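Local structure of eukaryotic translation initiation factor 2D (Homo sapiens, 5W2F) at residues Leu6-Ala11 / Lys89-Tyr94; Thr14-Glu19 / Pro59-Cys64; Cys111-Thr116 / Thr127-Leu132. The protein delivers initiator tRNA to the P-site of the eukaryotic ribosome without needing GTP, the chain here being its C-terminal part with SWIB/MDM2 and SUI1 regions. All blocks are in the same frame, centred on the assembly; numbering follows the deposited sequence.

Interaction 1: residues Leu6-Ala11 / Lys89-Tyr94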
ATOM      1  N   LEU A   6       1.580   2.371   5.883  1.00 20.41           N
ATOM      2  CA  LEU A   6       2.867   2.945   6.223  1.00 20.63           C
ATOM      3  C   LEU A   6       3.215   4.057   5.236  1.00 20.95           C
ATOM      4  O   LEU A   6       2.558   4.233   4.202  1.00 21.56           O
ATOM      5  CB  LEU A   6       3.964   1.871   6.193  1.00 21.21           C
ATOM      6  CG  LEU A   6       3.888   0.770   7.250  1.00 21.58           C
ATOM      7  CD1 LEU A   6       4.919  -0.304   6.923  1.00 21.29           C
ATOM      8  CD2 LEU A   6       4.077   1.283   8.663  1.00 24.43           C
ATOM      9  N   TYR A   7       4.263   4.790   5.581  1.00 21.54           N
ATOM     10  CA  TYR A   7       4.796   5.877   4.771  1.00 21.01           C
ATOM     11  C   TYR A   7       6.295   5.706   4.706  1.00 23.45           C
ATOM     12  O   TYR A   7       6.928   5.420   5.715  1.00 27.42           O
ATOM     13  CB  TYR A   7       4.457   7.227   5.397  1.00 20.69           C
ATOM     14  CG  TYR A   7       2.993   7.451   5.477  1.00 20.59           C
ATOM     15  CD1 TYR A   7       2.260   7.000   6.579  1.00 20.71           C
ATOM     16  CD2 TYR A   7       2.311   8.047   4.431  1.00 22.47           C
ATOM     17  CE1 TYR A   7       0.896   7.144   6.618  1.00 23.27           C
ATOM     18  CE2 TYR A   7       0.944   8.231   4.487  1.00 23.64           C
ATOM     19  CZ  TYR A   7       0.238   7.767   5.580  1.00 25.03           C
ATOM     20  OH  TYR A   7      -1.137   7.930   5.657  1.00 32.13           O
ATOM     21  N   CYS A   8       6.853   5.851   3.514  1.00 21.09           N
ATOM     22  CA  CYS A   8       8.282   5.680   3.312  1.00 21.60           C
ATOM     23  C   CYS A   8       8.913   7.026   2.989  1.00 22.29           C
ATOM     24  O   CYS A   8       8.427   7.765   2.142  1.00 23.31           O
ATOM     25  CB  CYS A   8       8.543   4.668   2.205  1.00 22.82           C
ATOM     26  SG  CYS A   8      10.283   4.258   1.962  1.00 29.28           S
ATOM     27  N   VAL A   9      10.007   7.329   3.673  1.00 21.84           N
ATOM     28  CA  VAL A   9      10.696   8.611   3.522  1.00 23.10           C
ATOM     29  C   VAL A   9      11.459   8.662   2.190  1.00 23.73           C
ATOM     30  O   VAL A   9      12.415   7.908   2.008  1.00 27.41           O
ATOM     31  CB  VAL A   9      11.675   8.860   4.687  1.00 23.27           C
ATOM     32  CG1 VAL A   9      12.423  10.179   4.482  1.00 24.22           C
ATOM     33  CG2 VAL A   9      10.945   8.832   6.036  1.00 24.53           C
ATOM     34  N   PRO A  10      11.050   9.559   1.271  1.00 23.90           N
ATOM     35  CA  PRO A  10      11.785   9.686   0.019  1.00 26.17           C
ATOM     36  C   PRO A  10      12.990  10.591   0.174  1.00 26.91           C
ATOM     37  O   PRO A  10      13.068  11.358   1.137  1.00 26.49           O
ATOM     38  CB  PRO A  10      10.769  10.318  -0.916  1.00 27.87           C
ATOM     39  CG  PRO A  10       9.952  11.183  -0.032  1.00 26.04           C
ATOM     40  CD  PRO A  10       9.905  10.491   1.310  1.00 24.05           C
ATOM     41  N   ALA A  11      13.895  10.537  -0.797  1.00 28.07           N
ATOM     42  CA  ALA A  11      15.098  11.350  -0.757  1.00 28.63           C
ATOM     43  C   ALA A  11      14.792  12.827  -0.546  1.00 29.51           C
ATOM     44  O   ALA A  11      15.493  13.514   0.209  1.00 31.26           O
ATOM     45  CB  ALA A  11      15.897  11.159  -2.042  1.00 30.65           C
ATOM     46  N   LYS A  89       3.252  13.677   0.427  1.00 22.45           N
ATOM     47  CA  LYS A  89       4.566  13.730  -0.213  1.00 23.97           C
ATOM     48  C   LYS A  89       5.414  12.505   0.108  1.00 22.30           C
ATOM     49  O   LYS A  89       6.270  12.117  -0.684  1.00 25.73           O
ATOM     50  CB  LYS A  89       5.316  15.020   0.150  1.00 26.16           C
ATOM     51  CG  LYS A  89       4.744  16.263  -0.518  1.00 30.88           C
ATOM     52  CD  LYS A  89       5.160  16.343  -1.975  1.00 38.76           C
ATOM     53  CE  LYS A  89       4.468  17.502  -2.676  1.00 44.58           C
ATOM     54  NZ  LYS A  89       4.681  17.472  -4.145  1.00 52.02           N
ATOM     55  N   LEU A  90       5.173  11.892   1.265  1.00 20.67           N
ATOM     56  CA  LEU A  90       5.778  10.606   1.585  1.00 21.51           C
ATOM     57  C   LEU A  90       5.328   9.539   0.594  1.00 20.40           C
ATOM     58  O   LEU A  90       4.262   9.661  -0.037  1.00 22.91           O
ATOM     59  CB  LEU A  90       5.421  10.199   3.008  1.00 21.52           C
ATOM     60  CG  LEU A  90       6.129  11.016   4.101  1.00 21.63           C
ATOM     61  CD1 LEU A  90       5.433  10.900   5.434  1.00 23.05           C
ATOM     62  CD2 LEU A  90       7.573  10.563   4.250  1.00 26.14           C
ATOM     63  N   GLN A  91       6.148   8.495   0.444  1.00 20.98           N
ATOM     64  CA  GLN A  91       5.793   7.389  -0.449  1.00 22.72           C
ATOM     65  C   GLN A  91       4.831   6.437   0.240  1.00 20.84           C
ATOM     66  O   GLN A  91       5.090   6.049   1.378  1.00 22.25           O
ATOM     67  CB  GLN A  91       7.040   6.654  -0.876  1.00 25.43           C
ATOM     68  CG  GLN A  91       8.013   7.484  -1.699  1.00 31.53           C
ATOM     69  CD  GLN A  91       9.326   6.761  -1.960  1.00 36.80           C
ATOM     70  OE1 GLN A  91       9.782   5.937  -1.155  1.00 46.27           O
ATOM     71  NE2 GLN A  91       9.957   7.093  -3.069  1.00 48.61           N
ATOM     72  N   PRO A  92       3.714   6.071  -0.418  1.00 22.20           N
ATOM     73  CA  PRO A  92       2.802   5.117   0.215  1.00 22.63           C
ATOM     74  C   PRO A  92       3.462   3.757   0.383  1.00 20.67           C
ATOM     75  O   PRO A  92       4.307   3.334  -0.444  1.00 21.69           O
ATOM     76  CB  PRO A  92       1.646   4.998  -0.784  1.00 26.04           C
ATOM     77  CG  PRO A  92       2.236   5.407  -2.081  1.00 31.38           C
ATOM     78  CD  PRO A  92       3.218   6.485  -1.734  1.00 26.31           C
ATOM     79  N   ALA A  93       3.069   3.075   1.448  1.00 20.57           N
ATOM     80  CA  ALA A  93       3.592   1.756   1.733  1.00 19.39           C
ATOM     81  C   ALA A  93       2.595   1.057   2.636  1.00 18.42           C
ATOM     82  O   ALA A  93       1.612   1.667   3.076  1.00 20.33           O
ATOM     83  CB  ALA A  93       4.957   1.889   2.374  1.00 19.85           C
ATOM     84  N   TYR A  94       2.824  -0.205   2.921  1.00 17.81           N
ATOM     85  CA  TYR A  94       1.953  -0.945   3.824  1.00 18.58           C
ATOM     86  C   TYR A  94       2.653  -2.190   4.304  1.00 17.75           C
ATOM     87  O   TYR A  94       3.687  -2.567   3.765  1.00 19.70           O
ATOM     88  CB  TYR A  94       0.606  -1.294   3.182  1.00 18.69           C
ATOM     89  CG  TYR A  94       0.711  -2.103   1.899  1.00 18.67           C
ATOM     90  CD1 TYR A  94       0.922  -1.483   0.667  1.00 18.77           C
ATOM     91  CD2 TYR A  94       0.592  -3.481   1.923  1.00 16.79           C
ATOM     92  CE1 TYR A  94       1.024  -2.229  -0.503  1.00 17.05           C
ATOM     93  CE2 TYR A  94       0.673  -4.230   0.753  1.00 17.47           C
ATOM     94  CZ  TYR A  94       0.889  -3.611  -0.455  1.00 16.38           C
ATOM     95  OH  TYR A  94       0.984  -4.331  -1.628  1.00 18.72           O
TER
HETATM   96  O   HOH W   1      12.663   6.161  -0.325  1.00 44.83           O
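Leu-6 to Cys-8 and Gln-91 to Ala-93 pair as antiparallel strands whose short axes approach to 4.5 Å but run at 136°, so the two are markedly twisted against each other. The bonding is uneven along the pair. Cys-8 and Gln-91 form a regular hydrogen-bonded pair, Cys-8 N to Gln-91 O at 2.8 Å and Gln-91 N to Cys-8 O at 2.9 Å, whereas at Leu-6 and Ala-93 the N-H of Leu-6 reaches the Ala-93 oxygen from above its carbonyl plane and the return bond, Ala-93 N to Leu-6 O, is weak. These strands are the two inner ones of a four-stranded antiparallel sheet, in which 4-8 also pairs with 27-28 and 91-96 with 104-107; together they join the start of the SWIB/MDM2 region to the chain leaving helix 79-89. Leu-90, the first residue past that helix, is wedged by its two methyls: CD1 lies 3.8 Å from Tyr-7 CB, while CD2 lies 3.8 Å from Pro-10 CD. Beside it, Gln-91 extends beyond CG past the proline, with NE2 4.0 Å from Pro-10 CB. Its OE1 accepts from a water at 3.0 Å that also donates to Val-9 O, and additionally from Lys-107 NZ. On the same sheet face, Leu-6 CB meets Ala-93 CB at 3.9 Å.

Interaction 2: residues Thr14-Glu19 / Pro59-Cys64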
ATOM      1  N   THR A  14      14.520  13.975   3.239  1.00 27.52           N
ATOM      2  CA  THR A  14      15.512  13.530   4.218  1.00 30.93           C
ATOM      3  C   THR A  14      15.867  14.593   5.257  1.00 31.34           C
ATOM      4  O   THR A  14      16.013  14.272   6.432  1.00 31.44           O
ATOM      5  CB  THR A  14      16.783  12.984   3.537  1.00 36.30           C
ATOM      6  OG1 THR A  14      17.263  13.918   2.573  1.00 44.86           O
ATOM      7  CG2 THR A  14      16.463  11.702   2.837  1.00 35.67           C
ATOM      8  N   LEU A  15      15.954  15.859   4.844  1.00 30.87           N
ATOM      9  CA  LEU A  15      16.292  16.927   5.795  1.00 30.99           C
ATOM     10  C   LEU A  15      15.209  17.133   6.854  1.00 29.78           C
ATOM     11  O   LEU A  15      15.524  17.462   8.000  1.00 33.27           O
ATOM     12  CB  LEU A  15      16.617  18.245   5.082  1.00 32.14           C
ATOM     13  CG  LEU A  15      17.828  18.211   4.142  1.00 34.29           C
ATOM     14  CD1 LEU A  15      18.029  19.552   3.440  1.00 35.91           C
ATOM     15  CD2 LEU A  15      19.077  17.803   4.910  1.00 38.45           C
ATOM     16  N   LEU A  16      13.948  16.921   6.484  1.00 26.75           N
ATOM     17  CA  LEU A  16      12.851  17.015   7.461  1.00 27.02           C
ATOM     18  C   LEU A  16      12.990  15.929   8.522  1.00 30.05           C
ATOM     19  O   LEU A  16      12.796  16.193   9.700  1.00 31.64           O
ATOM     20  CB  LEU A  16      11.488  16.913   6.772  1.00 27.74           C
ATOM     21  CG  LEU A  16      10.222  16.840   7.629  1.00 28.39           C
ATOM     22  CD1 LEU A  16      10.140  18.058   8.542  1.00 33.08           C
ATOM     23  CD2 LEU A  16       9.000  16.765   6.722  1.00 26.16           C
ATOM     24  N   PHE A  17      13.333  14.711   8.097  1.00 27.28           N
ATOM     25  CA  PHE A  17      13.365  13.550   8.986  1.00 28.19           C
ATOM     26  C   PHE A  17      14.691  13.308   9.694  1.00 31.29           C
ATOM     27  O   PHE A  17      14.768  12.431  10.567  1.00 36.47           O
ATOM     28  CB  PHE A  17      12.904  12.303   8.210  1.00 28.04           C
ATOM     29  CG  PHE A  17      11.429  12.316   7.977  1.00 24.93           C
ATOM     30  CD1 PHE A  17      10.562  11.881   8.971  1.00 27.60           C
ATOM     31  CD2 PHE A  17      10.900  12.860   6.820  1.00 25.31           C
ATOM     32  CE1 PHE A  17       9.204  11.969   8.800  1.00 28.49           C
ATOM     33  CE2 PHE A  17       9.535  12.933   6.638  1.00 26.46           C
ATOM     34  CZ  PHE A  17       8.686  12.495   7.626  1.00 28.12           C
ATOM     35  N   GLN A  18      15.704  14.097   9.328  1.00 35.95           N
ATOM     36  CA  GLN A  18      17.083  13.943   9.809  1.00 37.77           C
ATOM     37  C   GLN A  18      17.189  13.987  11.327  1.00 35.73           C
ATOM     38  O   GLN A  18      17.845  13.124  11.918  1.00 42.01           O
ATOM     39  CB  GLN A  18      17.973  15.039   9.190  1.00 42.00           C
ATOM     40  CG  GLN A  18      19.460  14.878   9.425  1.00 46.94           C
ATOM     41  CD  GLN A  18      20.298  15.682   8.446  1.00 46.80           C
ATOM     42  OE1 GLN A  18      21.183  15.144   7.787  1.00 60.23           O
ATOM     43  NE2 GLN A  18      20.024  16.969   8.347  1.00 49.09           N
ATOM     44  N   GLU A  19      16.546  14.975  11.958  1.00 36.95           N
ATOM     45  CA  GLU A  19      16.654  15.147  13.429  1.00 38.68           C
ATOM     46  C   GLU A  19      16.016  13.998  14.197  1.00 40.58           C
ATOM     47  O   GLU A  19      16.544  13.578  15.230  1.00 47.09           O
ATOM     48  CB  GLU A  19      16.038  16.483  13.878  1.00 48.97           C
ATOM     49  CG  GLU A  19      15.909  16.704  15.391  1.00 52.08           C
ATOM     50  CD  GLU A  19      17.227  16.610  16.143  1.00 62.36           C
ATOM     51  OE1 GLU A  19      18.288  16.933  15.557  1.00 69.10           O
ATOM     52  OE2 GLU A  19      17.194  16.226  17.335  1.00 70.64           O
ATOM     53  N   PRO A  59      12.803  26.914   5.094  1.00 29.03           N
ATOM     54  CA  PRO A  59      13.199  26.483   3.758  1.00 29.68           C
ATOM     55  C   PRO A  59      13.127  24.983   3.525  1.00 27.58           C
ATOM     56  O   PRO A  59      12.741  24.558   2.435  1.00 28.14           O
ATOM     57  CB  PRO A  59      14.628  27.009   3.647  1.00 31.42           C
ATOM     58  CG  PRO A  59      14.607  28.266   4.463  1.00 31.43           C
ATOM     59  CD  PRO A  59      13.741  27.924   5.638  1.00 30.39           C
ATOM     60  N   ILE A  60      13.465  24.192   4.539  1.00 27.45           N
ATOM     61  CA  ILE A  60      13.363  22.737   4.430  1.00 27.84           C
ATOM     62  C   ILE A  60      11.932  22.299   4.130  1.00 25.76           C
ATOM     63  O   ILE A  60      11.700  21.510   3.208  1.00 27.71           O
ATOM     64  CB  ILE A  60      13.930  22.058   5.701  1.00 27.36           C
ATOM     65  CG1 ILE A  60      15.457  22.127   5.652  1.00 30.80           C
ATOM     66  CG2 ILE A  60      13.446  20.612   5.840  1.00 29.29           C
ATOM     67  CD1 ILE A  60      16.142  21.814   6.955  1.00 33.11           C
ATOM     68  N   LEU A  61      10.975  22.816   4.894  1.00 23.85           N
ATOM     69  CA  LEU A  61       9.582  22.459   4.653  1.00 25.06           C
ATOM     70  C   LEU A  61       9.089  22.962   3.286  1.00 25.41           C
ATOM     71  O   LEU A  61       8.375  22.256   2.583  1.00 27.50           O
ATOM     72  CB  LEU A  61       8.686  22.951   5.786  1.00 24.00           C
ATOM     73  CG  LEU A  61       8.761  22.110   7.057  1.00 24.87           C
ATOM     74  CD1 LEU A  61       8.062  22.821   8.201  1.00 24.40           C
ATOM     75  CD2 LEU A  61       8.204  20.695   6.822  1.00 31.54           C
ATOM     76  N   CYS A  62       9.461  24.177   2.913  1.00 25.18           N
ATOM     77  CA  CYS A  62       9.054  24.713   1.608  1.00 28.06           C
ATOM     78  C   CYS A  62       9.543  23.826   0.478  1.00 28.68           C
ATOM     79  O   CYS A  62       8.806  23.538  -0.466  1.00 33.30           O
ATOM     80  CB  CYS A  62       9.586  26.140   1.420  1.00 29.93           C
ATOM     81  SG  CYS A  62       8.724  27.371   2.406  1.00 30.63           S
ATOM     82  N   ASP A  63      10.784  23.377   0.614  1.00 29.12           N
ATOM     83  CA  ASP A  63      11.450  22.595  -0.409  0.53 33.28           C
ATOM     84  C   ASP A  63      10.771  21.245  -0.598  1.00 33.32           C
ATOM     85  O   ASP A  63      10.595  20.786  -1.715  1.00 38.89           O
ATOM     86  CB  ASP A  63      12.920  22.414  -0.020  0.53 34.12           C
ATOM     87  CG  ASP A  63      13.699  21.583  -1.015  0.53 37.24           C
ATOM     88  OD1 ASP A  63      13.631  21.872  -2.227  0.53 38.91           O
ATOM     89  OD2 ASP A  63      14.397  20.646  -0.570  0.53 41.14           O
ATOM     90  N   CYS A  64      10.368  20.616   0.503  1.00 32.47           N
ATOM     91  CA  CYS A  64       9.860  19.270   0.340  1.00 39.39           C
ATOM     92  C   CYS A  64       8.357  19.098   0.333  1.00 34.87           C
ATOM     93  O   CYS A  64       7.909  18.025  -0.070  1.00 39.95           O
ATOM     94  CB  CYS A  64      10.563  18.296   1.275  1.00 42.93           C
ATOM     95  SG  CYS A  64      10.242  18.507   3.017  1.00 44.40           S
TER
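Ile-60 and Leu-16 mark the closest backbone approach of two helical segments, with CA atoms 6.5 Å apart, and the interface is small and apolar, burying 225 Å² in all. Taken from its N-terminal end, segment 59-64 first offers Ile-60, whose bond from backbone to CB is directed at the other helix. Its CG2 branch stands opposite the backbone N and is thereby thrust against the backbone of segment 14-19, 3.8 Å from Leu-16 N. The same methyl lies 4.0 Å from Leu-15 CB, and the CG1-CD1 arm runs past that atom too, with CD1 at 4.1 Å from Leu-15 CB. One isoleucine therefore touches two consecutive residues, one branch fitting close to the main chain and the other turned to the more exposed leucine. Leu-61 follows. Its CD2 methyl reaches across to both methyls of Leu-16, 3.7 Å from Leu-16 CD1 and 4.0 Å from Leu-16 CD2. With chi1 at 174°, CG of Leu-16 lies anti to its own N, directing its methyls to Leu-61. One turn on from Ile-60, Cys-64 closes the interface with SG at 4.3 Å from Leu-16 CB, a looser van der Waals approach. Leu-16 is thus flanked by Ile-60, Leu-61 and Cys-64. Both segments belong to the SWIB/MDM2 region, and helix 30-43 completes the cluster by placing Tyr-40 against Leu-16 and Ile-60 and Ile-36 against Phe-17. Helix 59-65 itself follows strand 54-56, and Leu-61 N donates a hydrogen bond to Asp-58 OD1 at the start of the helix.

Interaction 3: residues Cys111-Thr116 / Thr127-Leu132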
ATOM      1  N   CYS A 111      -3.283  -2.263  -3.484  1.00 21.55           N
ATOM      2  CA  CYS A 111      -4.105  -2.656  -4.623  0.65 20.51           C
ATOM      3  C   CYS A 111      -4.797  -3.953  -4.224  1.00 19.83           C
ATOM      4  O   CYS A 111      -4.239  -4.738  -3.472  1.00 21.41           O
ATOM      5  CB  CYS A 111      -3.233  -2.909  -5.857  0.65 21.65           C
ATOM      6  SG  CYS A 111      -1.876  -4.094  -5.628  0.65 24.21           S
ATOM      7  N   PRO A 112      -6.003  -4.184  -4.737  1.00 18.35           N
ATOM      8  CA  PRO A 112      -6.717  -5.387  -4.380  1.00 17.19           C
ATOM      9  C   PRO A 112      -6.203  -6.613  -5.104  1.00 17.24           C
ATOM     10  O   PRO A 112      -5.680  -6.510  -6.226  1.00 17.92           O
ATOM     11  CB  PRO A 112      -8.138  -5.094  -4.842  1.00 20.07           C
ATOM     12  CG  PRO A 112      -7.949  -4.178  -6.020  1.00 20.74           C
ATOM     13  CD  PRO A 112      -6.774  -3.335  -5.662  1.00 20.74           C
ATOM     14  N   ILE A 113      -6.389  -7.770  -4.470  1.00 16.54           N
ATOM     15  CA  ILE A 113      -6.320  -9.034  -5.224  1.00 16.91           C
ATOM     16  C   ILE A 113      -7.592  -9.111  -6.068  1.00 17.77           C
ATOM     17  O   ILE A 113      -8.690  -8.872  -5.553  1.00 18.33           O
ATOM     18  CB  ILE A 113      -6.230 -10.238  -4.298  1.00 18.02           C
ATOM     19  CG1 ILE A 113      -4.897 -10.216  -3.566  1.00 19.25           C
ATOM     20  CG2 ILE A 113      -6.396 -11.527  -5.088  1.00 19.61           C
ATOM     21  CD1 ILE A 113      -4.782 -11.196  -2.423  1.00 21.21           C
ATOM     22  N   ASP A 114      -7.428  -9.377  -7.359  1.00 16.03           N
ATOM     23  CA  ASP A 114      -8.552  -9.503  -8.277  1.00 17.18           C
ATOM     24  C   ASP A 114      -8.699 -10.954  -8.682  1.00 16.98           C
ATOM     25  O   ASP A 114      -7.760 -11.560  -9.195  1.00 18.30           O
ATOM     26  CB  ASP A 114      -8.367  -8.655  -9.551  1.00 17.70           C
ATOM     27  CG  ASP A 114      -8.096  -7.204  -9.269  1.00 18.99           C
ATOM     28  OD1 ASP A 114      -8.832  -6.592  -8.473  1.00 19.92           O
ATOM     29  OD2 ASP A 114      -7.108  -6.682  -9.843  1.00 20.43           O
ATOM     30  N   ILE A 115      -9.896 -11.474  -8.487  1.00 17.62           N
ATOM     31  CA  ILE A 115     -10.279 -12.830  -8.880  1.00 17.64           C
ATOM     32  C   ILE A 115     -11.386 -12.718  -9.904  1.00 18.52           C
ATOM     33  O   ILE A 115     -12.437 -12.157  -9.599  1.00 18.94           O
ATOM     34  CB  ILE A 115     -10.797 -13.659  -7.701  1.00 18.81           C
ATOM     35  CG1 ILE A 115      -9.805 -13.692  -6.546  1.00 18.97           C
ATOM     36  CG2 ILE A 115     -11.168 -15.062  -8.155  1.00 19.45           C
ATOM     37  CD1 ILE A 115     -10.469 -13.963  -5.235  1.00 22.70           C
ATOM     38  N   THR A 116     -11.138 -13.211 -11.112  1.00 17.16           N
ATOM     39  CA  THR A 116     -12.058 -13.028 -12.191  0.72 17.26           C
ATOM     40  C   THR A 116     -12.311 -14.340 -12.942  1.00 16.35           C
ATOM     41  O   THR A 116     -11.371 -15.084 -13.214  1.00 18.04           O
ATOM     42  CB  THR A 116     -11.448 -11.964 -13.106  0.72 17.87           C
ATOM     43  OG1 THR A 116     -11.114 -10.800 -12.309  0.72 18.60           O
ATOM     44  CG2 THR A 116     -12.382 -11.628 -14.227  0.72 18.81           C
ATOM     45  N   THR A 127     -10.498 -19.317 -13.970  1.00 18.38           N
ATOM     46  CA  THR A 127     -10.403 -18.380 -12.852  1.00 17.86           C
ATOM     47  C   THR A 127      -9.022 -17.752 -12.888  1.00 16.37           C
ATOM     48  O   THR A 127      -8.015 -18.466 -12.976  1.00 18.40           O
ATOM     49  CB  THR A 127     -10.641 -19.110 -11.523  1.00 17.47           C
ATOM     50  OG1 THR A 127     -11.892 -19.796 -11.579  1.00 17.97           O
ATOM     51  CG2 THR A 127     -10.663 -18.161 -10.358  1.00 18.66           C
ATOM     52  N   VAL A 128      -8.975 -16.419 -12.873  1.00 16.08           N
ATOM     53  CA  VAL A 128      -7.723 -15.676 -13.004  1.00 16.69           C
ATOM     54  C   VAL A 128      -7.515 -14.814 -11.764  1.00 16.13           C
ATOM     55  O   VAL A 128      -8.420 -14.080 -11.362  1.00 16.97           O
ATOM     56  CB  VAL A 128      -7.737 -14.818 -14.277  1.00 18.01           C
ATOM     57  CG1 VAL A 128      -6.440 -14.037 -14.417  1.00 19.04           C
ATOM     58  CG2 VAL A 128      -8.059 -15.679 -15.518  1.00 21.07           C
ATOM     59  N   VAL A 129      -6.323 -14.918 -11.172  1.00 16.43           N
ATOM     60  CA  VAL A 129      -6.018 -14.279  -9.890  1.00 17.01           C
ATOM     61  C   VAL A 129      -4.809 -13.374 -10.034  1.00 16.05           C
ATOM     62  O   VAL A 129      -3.704 -13.858 -10.320  1.00 17.87           O
ATOM     63  CB  VAL A 129      -5.781 -15.315  -8.778  1.00 17.92           C
ATOM     64  CG1 VAL A 129      -5.690 -14.613  -7.418  1.00 19.69           C
ATOM     65  CG2 VAL A 129      -6.877 -16.383  -8.790  1.00 19.00           C
ATOM     66  N   ARG A 130      -5.036 -12.067  -9.850  1.00 15.91           N
ATOM     67  CA  ARG A 130      -4.030 -11.025 -10.007  1.00 16.76           C
ATOM     68  C   ARG A 130      -3.703 -10.393  -8.648  1.00 16.45           C
ATOM     69  O   ARG A 130      -4.569 -10.286  -7.791  1.00 16.76           O
ATOM     70  CB  ARG A 130      -4.637  -9.929 -10.935  1.00 19.52           C
ATOM     71  CG  ARG A 130      -3.803  -8.676 -11.131  1.00 22.46           C
ATOM     72  CD  ARG A 130      -4.531  -7.680 -12.008  1.00 21.16           C
ATOM     73  NE  ARG A 130      -4.638  -8.168 -13.389  1.00 19.85           N
ATOM     74  CZ  ARG A 130      -3.853  -7.831 -14.404  1.00 21.11           C
ATOM     75  NH1 ARG A 130      -2.879  -6.954 -14.265  1.00 22.40           N
ATOM     76  NH2 ARG A 130      -4.045  -8.396 -15.581  1.00 21.01           N
ATOM     77  N   ASN A 131      -2.450  -9.955  -8.505  1.00 16.37           N
ATOM     78  CA  ASN A 131      -1.922  -9.195  -7.366  1.00 17.98           C
ATOM     79  C   ASN A 131      -1.613 -10.004  -6.127  1.00 18.21           C
ATOM     80  O   ASN A 131      -1.488  -9.455  -5.037  1.00 18.54           O
ATOM     81  CB  ASN A 131      -2.781  -7.968  -7.028  1.00 17.89           C
ATOM     82  CG  ASN A 131      -2.638  -6.883  -8.036  1.00 19.64           C
ATOM     83  OD1 ASN A 131      -1.561  -6.691  -8.629  1.00 24.49           O
ATOM     84  ND2 ASN A 131      -3.703  -6.125  -8.213  1.00 20.36           N
ATOM     85  N   LEU A 132      -1.398 -11.303  -6.288  1.00 17.57           N
ATOM     86  CA  LEU A 132      -1.023 -12.109  -5.143  1.00 17.23           C
ATOM     87  C   LEU A 132       0.278 -11.605  -4.530  1.00 16.93           C
ATOM     88  O   LEU A 132       0.417 -11.591  -3.305  1.00 16.83           O
ATOM     89  CB  LEU A 132      -0.881 -13.578  -5.536  1.00 17.44           C
ATOM     90  CG  LEU A 132      -2.205 -14.272  -5.874  1.00 18.36           C
ATOM     91  CD1 LEU A 132      -1.938 -15.576  -6.616  1.00 19.82           C
ATOM     92  CD2 LEU A 132      -3.024 -14.525  -4.624  1.00 19.36           C
TER
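Asp-114 and Arg-130, like Thr-116 and Val-128, are hydrogen-bonded pairs of an antiparallel hairpin whose short axes lie at 170°. The backbone bonds are regular: Arg-130 N to Asp-114 O measures 2.8 Å with 170° at the hydrogen, and Thr-116 N to Val-128 O measures 2.9 Å. Past the strand, a side chain takes over: Asn-131 ND2 donates to Pro-112 O at 2.8 Å, the oxygen lying in the amide plane and its C=O pointing almost straight at the nitrogen. Asn-131 OD1 meanwhile accepts from Lys-163, so both ends of the amide are engaged and its rotation is fixed. Charged groups meet less directly. Asp-114 OD2 rests 3.5 Å from Arg-130 CD, yet 4.6 Å separates it from Arg-130 NE, beyond a salt bridge; Gln-194 binds Asp-114 OD1 and Pro-160 O accepts from the guanidinium. Apolar contacts gather on the face of Ile-115 and Val-129, away from Asp-114 and Arg-130, with Ile-113 CG2 at 3.9 Å from Val-129 CG1 and Ile-115 CG2 at 3.8 Å from Thr-127 CG2. Helix 175-185 packs there through Leu-178 and Leu-182, while the hairpin lies inside the five-stranded SUI1 sheet, between strands 166-171 and 193-194.

How the interactions relate
Interaction 2 lies within the SWIB/MDM2 region, as does the 6-11 side of interaction 1, and interaction 3 belongs to the SUI1 region. Along the chain interaction 2 is nested within the loop that interaction 1 closes, and interaction 3 follows both. The first two have centres about 14 Å apart and touch, Phe-17 packing on Val-9 and Leu-90, so the edge of the helical cluster packs directly against the end of the sheet. The centre of interaction 3 is about 25 Å from that of interaction 1 and about 39 Å from that of interaction 2, on the far side of the chain's centre from the latter. This spacing is consistent with an elongated two-domain piece, with strand 104-107 leading from the first sheet towards the second.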